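Local coordinates for NTP_transf_2 domain-containing protein (Capnocytophaga granulosa, PDB 6WT9) that synthesises the cyclic dinucleotide 3',3'-c-di-GMP from two GTP as the second-messenger enzyme of a CBASS antiphage defence system, at residues E24-T27 with K28-D32; G84-T88 with N89-K93; N236-S239 with S240-K243. One frame throughout, in Å; residues are numbered along the deposited sequence.

Interaction 1: E24-T27 with K28-D32; sequences EITT and KFFSD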
ATOM      1  N   GLU A  24     -22.173 -11.139  -1.563  1.00 18.52           N
ATOM      2  CA  GLU A  24     -22.607  -9.848  -1.038  1.00 15.67           C
ATOM      3  C   GLU A  24     -21.692  -8.721  -1.499  1.00 15.54           C
ATOM      4  O   GLU A  24     -22.150  -7.589  -1.694  1.00 17.87           O
ATOM      5  CB  GLU A  24     -22.679  -9.892   0.491  1.00 20.41           C
ATOM      6  CG  GLU A  24     -21.355 -10.173   1.192  1.00 38.00           C
ATOM      7  CD  GLU A  24     -21.063 -11.657   1.344  1.00 51.68           C
ATOM      8  OE1 GLU A  24     -21.767 -12.478   0.720  1.00 52.87           O
ATOM      9  OE2 GLU A  24     -20.126 -12.001   2.097  1.00 52.50           O
ATOM     10  N   ILE A  25     -20.402  -9.010  -1.687  1.00 17.34           N
ATOM     11  CA  ILE A  25     -19.480  -8.005  -2.207  1.00 16.05           C
ATOM     12  C   ILE A  25     -19.798  -7.695  -3.662  1.00 18.55           C
ATOM     13  O   ILE A  25     -19.853  -6.527  -4.065  1.00 14.99           O
ATOM     14  CB  ILE A  25     -18.027  -8.481  -2.034  1.00 15.30           C
ATOM     15  CG1 ILE A  25     -17.672  -8.577  -0.549  1.00 18.07           C
ATOM     16  CG2 ILE A  25     -17.068  -7.553  -2.770  1.00 11.21           C
ATOM     17  CD1 ILE A  25     -16.398  -9.337  -0.278  1.00 21.58           C
ATOM     18  N   THR A  26     -20.019  -8.734  -4.470  1.00 19.34           N
ATOM     19  CA  THR A  26     -20.306  -8.526  -5.885  1.00 16.91           C
ATOM     20  C   THR A  26     -21.634  -7.806  -6.080  1.00 19.27           C
ATOM     21  O   THR A  26     -21.755  -6.939  -6.955  1.00 19.87           O
ATOM     22  CB  THR A  26     -20.309  -9.868  -6.618  1.00 20.89           C
ATOM     23  OG1 THR A  26     -19.087 -10.564  -6.340  1.00 22.69           O
ATOM     24  CG2 THR A  26     -20.434  -9.656  -8.120  1.00 21.29           C
ATOM     25  N   THR A  27     -22.639  -8.145  -5.269  1.00 18.43           N
ATOM     26  CA  THR A  27     -23.937  -7.491  -5.391  1.00 16.30           C
ATOM     27  C   THR A  27     -23.856  -6.020  -5.001  1.00 14.31           C
ATOM     28  O   THR A  27     -24.423  -5.159  -5.683  1.00 14.66           O
ATOM     29  CB  THR A  27     -24.973  -8.224  -4.541  1.00 23.44           C
ATOM     30  OG1 THR A  27     -25.151  -9.551  -5.052  1.00 30.61           O
ATOM     31  CG2 THR A  27     -26.310  -7.497  -4.571  1.00 24.05           C
ATOM     32  N   LYS A  28     -23.148  -5.709  -3.912  1.00 16.47           N
ATOM     33  CA  LYS A  28     -22.983  -4.312  -3.525  1.00 15.17           C
ATOM     34  C   LYS A  28     -22.226  -3.524  -4.587  1.00 14.74           C
ATOM     35  O   LYS A  28     -22.481  -2.328  -4.772  1.00 23.82           O
ATOM     36  CB  LYS A  28     -22.272  -4.222  -2.171  1.00 18.39           C
ATOM     37  CG  LYS A  28     -21.669  -2.858  -1.861  1.00 27.53           C
ATOM     38  CD  LYS A  28     -21.326  -2.707  -0.389  1.00 36.01           C
ATOM     39  CE  LYS A  28     -22.555  -2.328   0.421  1.00 45.27           C
ATOM     40  NZ  LYS A  28     -23.149  -1.044  -0.050  1.00 51.63           N
ATOM     41  N   PHE A  29     -21.310  -4.176  -5.306  1.00 14.84           N
ATOM     42  CA  PHE A  29     -20.555  -3.493  -6.352  1.00 18.19           C
ATOM     43  C   PHE A  29     -21.473  -3.029  -7.477  1.00 20.41           C
ATOM     44  O   PHE A  29     -21.491  -1.845  -7.835  1.00 18.83           O
ATOM     45  CB  PHE A  29     -19.459  -4.415  -6.889  1.00 16.49           C
ATOM     46  CG  PHE A  29     -18.724  -3.855  -8.073  1.00 16.46           C
ATOM     47  CD1 PHE A  29     -17.741  -2.894  -7.905  1.00 21.31           C
ATOM     48  CD2 PHE A  29     -19.013  -4.295  -9.354  1.00 12.53           C
ATOM     49  CE1 PHE A  29     -17.062  -2.378  -8.996  1.00 15.81           C
ATOM     50  CE2 PHE A  29     -18.339  -3.784 -10.448  1.00 14.44           C
ATOM     51  CZ  PHE A  29     -17.361  -2.824 -10.267  1.00 14.47           C
ATOM     52  N   PHE A  30     -22.246  -3.953  -8.051  1.00 23.10           N
ATOM     53  CA  PHE A  30     -23.149  -3.585  -9.137  1.00 23.14           C
ATOM     54  C   PHE A  30     -24.291  -2.706  -8.645  1.00 27.95           C
ATOM     55  O   PHE A  30     -24.805  -1.879  -9.406  1.00 28.04           O
ATOM     56  CB  PHE A  30     -23.694  -4.838  -9.822  1.00 18.97           C
ATOM     57  CG  PHE A  30     -22.679  -5.553 -10.668  1.00 22.76           C
ATOM     58  CD1 PHE A  30     -22.324  -5.056 -11.911  1.00 22.23           C
ATOM     59  CD2 PHE A  30     -22.082  -6.722 -10.226  1.00 20.93           C
ATOM     60  CE1 PHE A  30     -21.393  -5.708 -12.695  1.00 22.77           C
ATOM     61  CE2 PHE A  30     -21.149  -7.378 -11.006  1.00 20.83           C
ATOM     62  CZ  PHE A  30     -20.803  -6.869 -12.242  1.00 23.65           C
ATOM     63  N   SER A  31     -24.700  -2.868  -7.386  1.00 29.96           N
ATOM     64  CA  SER A  31     -25.721  -1.989  -6.828  1.00 29.26           C
ATOM     65  C   SER A  31     -25.204  -0.562  -6.694  1.00 29.35           C
ATOM     66  O   SER A  31     -25.909   0.395  -7.037  1.00 27.31           O
ATOM     67  CB  SER A  31     -26.189  -2.518  -5.473  1.00 34.10           C
ATOM     68  OG  SER A  31     -27.071  -1.604  -4.844  1.00 39.25           O
ATOM     69  N   ASP A  32     -23.975  -0.399  -6.200  1.00 25.57           N
ATOM     70  CA  ASP A  32     -23.397   0.931  -6.049  1.00 27.30           C
ATOM     71  C   ASP A  32     -22.977   1.540  -7.379  1.00 29.47           C
ATOM     72  O   ASP A  32     -22.761   2.756  -7.448  1.00 29.46           O
ATOM     73  CB  ASP A  32     -22.193   0.885  -5.109  1.00 34.47           C
ATOM     74  CG  ASP A  32     -22.579   0.565  -3.677  1.00 44.08           C
ATOM     75  OD1 ASP A  32     -23.787   0.397  -3.405  1.00 45.70           O
ATOM     76  OD2 ASP A  32     -21.670   0.479  -2.824  1.00 46.93           O
TER
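T26 and F30, one helical turn apart, run alongside each other off the same flank of the helix. The F30 side chain leaves the helix with CG anti to its own carbonyl carbon (chi1 -73°), a torsion that carries the ring back over the preceding turn. At its root, CB stays 4.0 Å from T26 O. The CD2-CE2 side of the ring does the touching: CD2 comes within 3.3 Å of T26 O, and CE2, one atom further out, meets the methyl T26 CG2 at 3.7 Å. That methyl lies in the ring plane, at the edge, while F29 CD2 sits 3.9 Å above one face of the F30 ring, over its centre. The ring is therefore bounded along an edge and over a face by its own helix, and beyond that it touches F10 of helix 6-17 and K43 of helix 40-49. The carbonyl T26 O, alongside CD2, also accepts a hydrogen bond from F30 N at 3.2 Å, nearly straight (170° at the hydrogen). Equivalent bonds run from K28 N to E24 O, F29 N to I25 O and S31 N to T27 O, and T27 OG1 bonds to Q23 O. On a more exposed side, the K28 chain bends at its last two torsions and brings NZ to D32 OD2 at 3.5 Å, a weak salt bridge one turn on. The unbroken i to i+4 ladder, with F29 buried against F10, T46 and L47 while E24, T27, K28 and S31 are exposed, is typical of an amphipathic alpha-helix, here packed by one face against helices 6-17 and 40-49 at the protein surface.

Interaction 2: G84-T88 with N89-K93; sequences GSVMT and NTHIK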
ATOM      1  N   GLY A  84       1.522  -0.531   6.281  1.00 17.34           N
ATOM      2  CA  GLY A  84       1.114  -1.263   5.096  1.00 18.10           C
ATOM      3  C   GLY A  84      -0.079  -0.615   4.421  1.00 20.63           C
ATOM      4  O   GLY A  84      -0.727   0.283   4.950  1.00 17.95           O
ATOM      5  N   SER A  85      -0.359  -1.113   3.212  1.00 19.34           N
ATOM      6  CA  SER A  85      -1.475  -0.592   2.428  1.00 19.68           C
ATOM      7  C   SER A  85      -2.805  -0.753   3.155  1.00 16.94           C
ATOM      8  O   SER A  85      -3.734   0.033   2.931  1.00 18.65           O
ATOM      9  CB  SER A  85      -1.525  -1.294   1.071  1.00 23.71           C
ATOM     10  OG  SER A  85      -0.321  -1.099   0.352  1.00 33.30           O
ATOM     11  N   VAL A  86      -2.916  -1.761   4.023  1.00 17.12           N
ATOM     12  CA  VAL A  86      -4.156  -1.981   4.765  1.00 17.25           C
ATOM     13  C   VAL A  86      -4.488  -0.770   5.630  1.00 15.39           C
ATOM     14  O   VAL A  86      -5.654  -0.372   5.746  1.00 15.60           O
ATOM     15  CB  VAL A  86      -4.048  -3.270   5.603  1.00 21.55           C
ATOM     16  CG1 VAL A  86      -5.142  -3.330   6.658  1.00 25.40           C
ATOM     17  CG2 VAL A  86      -4.118  -4.489   4.698  1.00 23.87           C
HETATM   18  N   MSE A  87      -3.473  -0.157   6.231  1.00 10.74           N
HETATM   19  CA  MSE A  87      -3.684   0.975   7.127  1.00 10.85           C
HETATM   20  C   MSE A  87      -4.159   2.237   6.400  1.00 19.01           C
HETATM   21  O   MSE A  87      -4.699   3.150   7.025  1.00 11.08           O
HETATM   22  CB  MSE A  87      -2.399   1.272   7.901  1.00 28.80           C
HETATM   23  CG  MSE A  87      -1.946   0.117   8.775  1.00 33.19           C
HETATM   24 SE   MSE A  87      -3.404  -0.542   9.891  1.00 41.83          SE
HETATM   25  CE  MSE A  87      -3.751   1.085  10.906  1.00 25.10           C
ATOM     26  N   THR A  88      -3.954   2.291   5.084  1.00 10.88           N
ATOM     27  CA  THR A  88      -4.510   3.354   4.259  1.00 10.98           C
ATOM     28  C   THR A  88      -5.628   2.866   3.349  1.00 11.08           C
ATOM     29  O   THR A  88      -6.131   3.651   2.539  1.00 21.01           O
ATOM     30  CB  THR A  88      -3.416   4.015   3.409  1.00 10.85           C
ATOM     31  OG1 THR A  88      -2.649   3.008   2.737  1.00 10.68           O
ATOM     32  CG2 THR A  88      -2.497   4.861   4.278  1.00 17.58           C
ATOM     33  N   ASN A  89      -6.021   1.597   3.456  1.00 11.07           N
ATOM     34  CA  ASN A  89      -7.083   1.026   2.627  1.00 12.09           C
ATOM     35  C   ASN A  89      -6.797   1.243   1.141  1.00 15.50           C
ATOM     36  O   ASN A  89      -7.700   1.469   0.332  1.00 11.22           O
ATOM     37  CB  ASN A  89      -8.449   1.592   3.021  1.00 11.40           C
ATOM     38  CG  ASN A  89      -9.604   0.777   2.468  1.00 17.91           C
ATOM     39  OD1 ASN A  89      -9.464  -0.416   2.198  1.00 15.78           O
ATOM     40  ND2 ASN A  89     -10.752   1.421   2.293  1.00 18.93           N
ATOM     41  N   THR A  90      -5.515   1.188   0.781  1.00 12.14           N
ATOM     42  CA  THR A  90      -5.081   1.280  -0.606  1.00 12.82           C
ATOM     43  C   THR A  90      -4.611  -0.062  -1.151  1.00 19.55           C
ATOM     44  O   THR A  90      -4.102  -0.122  -2.274  1.00 16.06           O
ATOM     45  CB  THR A  90      -3.969   2.320  -0.755  1.00 12.92           C
ATOM     46  OG1 THR A  90      -2.890   1.997   0.130  1.00 11.34           O
ATOM     47  CG2 THR A  90      -4.492   3.713  -0.429  1.00 13.69           C
ATOM     48  N   HIS A  91      -4.759  -1.133  -0.377  1.00 15.55           N
ATOM     49  CA  HIS A  91      -4.436  -2.460  -0.870  1.00 10.52           C
ATOM     50  C   HIS A  91      -5.454  -2.889  -1.920  1.00 10.61           C
ATOM     51  O   HIS A  91      -6.615  -2.468  -1.902  1.00 10.79           O
ATOM     52  CB  HIS A  91      -4.389  -3.470   0.282  1.00 14.95           C
ATOM     53  CG  HIS A  91      -5.654  -3.548   1.084  1.00 18.81           C
ATOM     54  ND1 HIS A  91      -6.174  -2.470   1.767  1.00 19.25           N
ATOM     55  CD2 HIS A  91      -6.489  -4.586   1.330  1.00 18.30           C
ATOM     56  CE1 HIS A  91      -7.281  -2.835   2.388  1.00 18.45           C
ATOM     57  NE2 HIS A  91      -7.493  -4.116   2.142  1.00 17.06           N
ATOM     58  N   ILE A  92      -4.999  -3.724  -2.851  1.00 10.48           N
ATOM     59  CA  ILE A  92      -5.826  -4.165  -3.971  1.00 15.10           C
ATOM     60  C   ILE A  92      -6.145  -5.650  -3.923  1.00 12.75           C
ATOM     61  O   ILE A  92      -6.953  -6.117  -4.741  1.00 13.61           O
ATOM     62  CB  ILE A  92      -5.176  -3.813  -5.326  1.00 13.53           C
ATOM     63  CG1 ILE A  92      -3.795  -4.461  -5.439  1.00 14.26           C
ATOM     64  CG2 ILE A  92      -5.071  -2.306  -5.494  1.00 11.65           C
ATOM     65  CD1 ILE A  92      -3.114  -4.208  -6.762  1.00 16.44           C
ATOM     66  N   LYS A  93      -5.542  -6.409  -3.012  1.00 10.40           N
ATOM     67  CA  LYS A  93      -5.800  -7.836  -2.887  1.00 12.00           C
ATOM     68  C   LYS A  93      -6.626  -8.109  -1.640  1.00 14.47           C
ATOM     69  O   LYS A  93      -6.373  -7.533  -0.576  1.00 19.72           O
ATOM     70  CB  LYS A  93      -4.497  -8.633  -2.821  1.00 13.22           C
ATOM     71  CG  LYS A  93      -3.527  -8.360  -3.958  1.00 25.00           C
ATOM     72  CD  LYS A  93      -2.456  -9.439  -4.025  1.00 29.38           C
ATOM     73  CE  LYS A  93      -1.871  -9.726  -2.651  1.00 32.50           C
ATOM     74  NZ  LYS A  93      -0.937 -10.887  -2.672  1.00 34.38           N
TER
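Hydrogen bonds between backbone groups tie S85 and V86 to N89 and T90. T90 N donates to S85 O at 3.0 Å and N89 N to V86 O, also at 3.0 Å; with N89 at positive phi, this pair defines a Schellman motif closing the short, weakly bonded helix 85-88. S85 O takes a second donor, T88 N at 3.1 Å, and the two amides reach it from opposite faces of its carbonyl plane. The N89 bond is less regular, since its donor stands well above the plane of the V86 carbonyl.

Between side chains, the polar link is T88 OG1 to T90 OG1, 2.8 Å, in which either hydroxyl may donate. Both threonines set OG1 between backbone N and carbonyl carbon (chi1 49° and 56°), and this shared torsion brings the two oxygens together.

Nonpolar contact gathers at H91. V86 CG2 lies 4.0 Å from the centroid of the imidazole and only 6° off its normal, a CH-pi contact over the face, while N89 CA lies at the ring edge, in plane. The S85 and H91 CB atoms pack at 3.7 Å. The far end of the imidazole is anchored through NE2 to T57 OG1.

G84 and S85 lie where the Gly-Ser signature of polymerase-beta-like nucleotidyltransferases is expected, consistent with a place beside the active site. The turn leads from strand 78-83 toward its antiparallel partner 98-104; helix 54-71 flanks V86 and H91, M87 and T88 rest on I232 of helix 228-241, and helix 245-259 supplies K254 to S85 OG and T90 O, and R251 to N89 O.

Interaction 3: N236-S239 with S240-K243; sequences NKRS and SETK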
ATOM      1  N   ASN A 236      -4.464   9.278   4.409  1.00 16.17           N
ATOM      2  CA  ASN A 236      -5.842   9.217   4.887  1.00 15.96           C
ATOM      3  C   ASN A 236      -6.471  10.600   4.986  1.00 13.42           C
ATOM      4  O   ASN A 236      -7.668  10.755   4.722  1.00 17.51           O
ATOM      5  CB  ASN A 236      -5.899   8.518   6.247  1.00 18.53           C
ATOM      6  CG  ASN A 236      -5.657   7.027   6.145  1.00 15.60           C
ATOM      7  OD1 ASN A 236      -5.894   6.421   5.100  1.00 15.98           O
ATOM      8  ND2 ASN A 236      -5.185   6.425   7.231  1.00 12.52           N
ATOM      9  N   LYS A 237      -5.686  11.612   5.355  1.00 18.75           N
ATOM     10  CA  LYS A 237      -6.240  12.951   5.518  1.00 21.78           C
ATOM     11  C   LYS A 237      -6.612  13.557   4.169  1.00 20.56           C
ATOM     12  O   LYS A 237      -7.719  14.081   3.997  1.00 14.19           O
ATOM     13  CB  LYS A 237      -5.245  13.839   6.266  1.00 27.51           C
ATOM     14  CG  LYS A 237      -5.844  15.107   6.857  1.00 38.05           C
ATOM     15  CD  LYS A 237      -5.532  16.322   6.000  1.00 43.18           C
ATOM     16  CE  LYS A 237      -5.915  17.614   6.705  1.00 45.58           C
ATOM     17  NZ  LYS A 237      -7.362  17.641   7.050  1.00 47.29           N
ATOM     18  N   ARG A 238      -5.703  13.480   3.193  1.00 16.13           N
ATOM     19  CA  ARG A 238      -5.987  14.045   1.879  1.00 18.97           C
ATOM     20  C   ARG A 238      -7.096  13.283   1.166  1.00 24.88           C
ATOM     21  O   ARG A 238      -7.878  13.883   0.420  1.00 19.96           O
ATOM     22  CB  ARG A 238      -4.722  14.054   1.023  1.00 14.70           C
ATOM     23  CG  ARG A 238      -4.847  14.868  -0.258  1.00 20.68           C
ATOM     24  CD  ARG A 238      -3.479  15.165  -0.839  1.00 31.90           C
ATOM     25  NE  ARG A 238      -3.501  16.311  -1.740  1.00 43.10           N
ATOM     26  CZ  ARG A 238      -2.416  16.959  -2.146  1.00 49.04           C
ATOM     27  NH1 ARG A 238      -1.220  16.574  -1.723  1.00 48.82           N
ATOM     28  NH2 ARG A 238      -2.523  17.997  -2.966  1.00 51.62           N
ATOM     29  N   SER A 239      -7.176  11.968   1.372  1.00 19.72           N
ATOM     30  CA  SER A 239      -8.280  11.206   0.803  1.00 19.67           C
ATOM     31  C   SER A 239      -9.600  11.606   1.447  1.00 20.48           C
ATOM     32  O   SER A 239     -10.637  11.652   0.777  1.00 14.37           O
ATOM     33  CB  SER A 239      -8.029   9.709   0.970  1.00 18.47           C
ATOM     34  OG  SER A 239      -9.086   8.967   0.391  1.00 23.46           O
ATOM     35  N   SER A 240      -9.576  11.910   2.746  1.00 21.42           N
ATOM     36  CA  SER A 240     -10.776  12.403   3.412  1.00 20.25           C
ATOM     37  C   SER A 240     -11.200  13.756   2.852  1.00 19.45           C
ATOM     38  O   SER A 240     -12.398  14.019   2.692  1.00 18.90           O
ATOM     39  CB  SER A 240     -10.535  12.491   4.920  1.00 19.84           C
ATOM     40  OG  SER A 240     -11.728  12.813   5.614  1.00 31.55           O
ATOM     41  N   GLU A 241     -10.229  14.623   2.537  1.00 22.07           N
ATOM     42  CA  GLU A 241     -10.551  15.923   1.951  1.00 26.31           C
ATOM     43  C   GLU A 241     -11.205  15.779   0.584  1.00 29.08           C
ATOM     44  O   GLU A 241     -12.000  16.636   0.181  1.00 29.01           O
ATOM     45  CB  GLU A 241      -9.293  16.782   1.818  1.00 30.64           C
ATOM     46  CG  GLU A 241      -8.501  16.978   3.096  1.00 40.25           C
ATOM     47  CD  GLU A 241      -7.220  17.757   2.861  1.00 49.11           C
ATOM     48  OE1 GLU A 241      -7.308  18.949   2.495  1.00 53.15           O
ATOM     49  OE2 GLU A 241      -6.126  17.177   3.028  1.00 48.44           O
ATOM     50  N   THR A 242     -10.875  14.716  -0.148  1.00 23.82           N
ATOM     51  CA  THR A 242     -11.378  14.512  -1.499  1.00 16.76           C
ATOM     52  C   THR A 242     -12.423  13.404  -1.565  1.00 14.16           C
ATOM     53  O   THR A 242     -12.718  12.903  -2.654  1.00 15.69           O
ATOM     54  CB  THR A 242     -10.222  14.211  -2.452  1.00 17.03           C
ATOM     55  OG1 THR A 242      -9.615  12.965  -2.090  1.00 19.39           O
ATOM     56  CG2 THR A 242      -9.179  15.314  -2.373  1.00 18.62           C
ATOM     57  N   LYS A 243     -12.983  13.017  -0.421  1.00 17.34           N
ATOM     58  CA  LYS A 243     -14.037  12.004  -0.344  1.00 21.78           C
ATOM     59  C   LYS A 243     -13.612  10.699  -1.018  1.00 20.72           C
ATOM     60  O   LYS A 243     -14.356  10.097  -1.796  1.00 18.69           O
ATOM     61  CB  LYS A 243     -15.346  12.526  -0.941  1.00 24.25           C
ATOM     62  CG  LYS A 243     -15.967  13.692  -0.181  1.00 31.07           C
ATOM     63  CD  LYS A 243     -15.533  15.033  -0.752  1.00 42.12           C
ATOM     64  CE  LYS A 243     -16.339  16.174  -0.153  1.00 48.53           C
ATOM     65  NZ  LYS A 243     -15.997  17.478  -0.783  1.00 56.70           N
TER
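S240 and E241 carry on the last turns of helix 228-241, with S240 N bonded to N236 O and E241 N to K237 O, each at 3.0 Å. The ladder then frays, for T242 N makes only weak bonds, to R238 O and S239 O, both 3.2 Å long. T242 is the first residue to leave helical angles, and K243, at positive phi (55°), is the C-prime residue of a Schellman motif, its N weakly bonded back to S240 O at 3.3 Å. From this helix end the chain turns into helix 245-259. T242 reinforces the turn with its side chain: OG1, held between backbone N and carbonyl carbon (chi1 65°), gives a hydrogen bond to R238 O at 3.2 Å.

One turn apart, the E241 chain slants across that of K237, and OE2 approaches the aliphatic K237 CD at 3.1 Å. The ammonium is further off, K237 NZ to E241 OE2 measuring 4.2 Å, too long for a salt bridge. E241 OE1 instead pairs with K280. R238 runs extended from CG to NE and makes a cation-pi contact with Y276, while S239 is buried against L246 and K247.

How the interactions relate
Along the chain the three contacts come in series, on helix 23-32, at helix 85-88 with its following loop, and at the end of helix 228-241. Interaction 1 stands apart: its centre is 20 Å from that of interaction 2 and 23 Å from that of interaction 3, with no touch to either. Interactions 2 and 3, centres 15 Å apart, do meet, N236 ND2 packing 3.3 Å from M87 O. Helix 245-259 serves both, K247 reaching N236 OD1 and, weakly, T88 O. N236 of helix 228-241 and K247 thus join interaction 3 to the nucleotidyltransferase domain turn of interaction 2, whereas interaction 1 lies at the periphery, where helix 23-32 packs against helices 6-17 and 40-49.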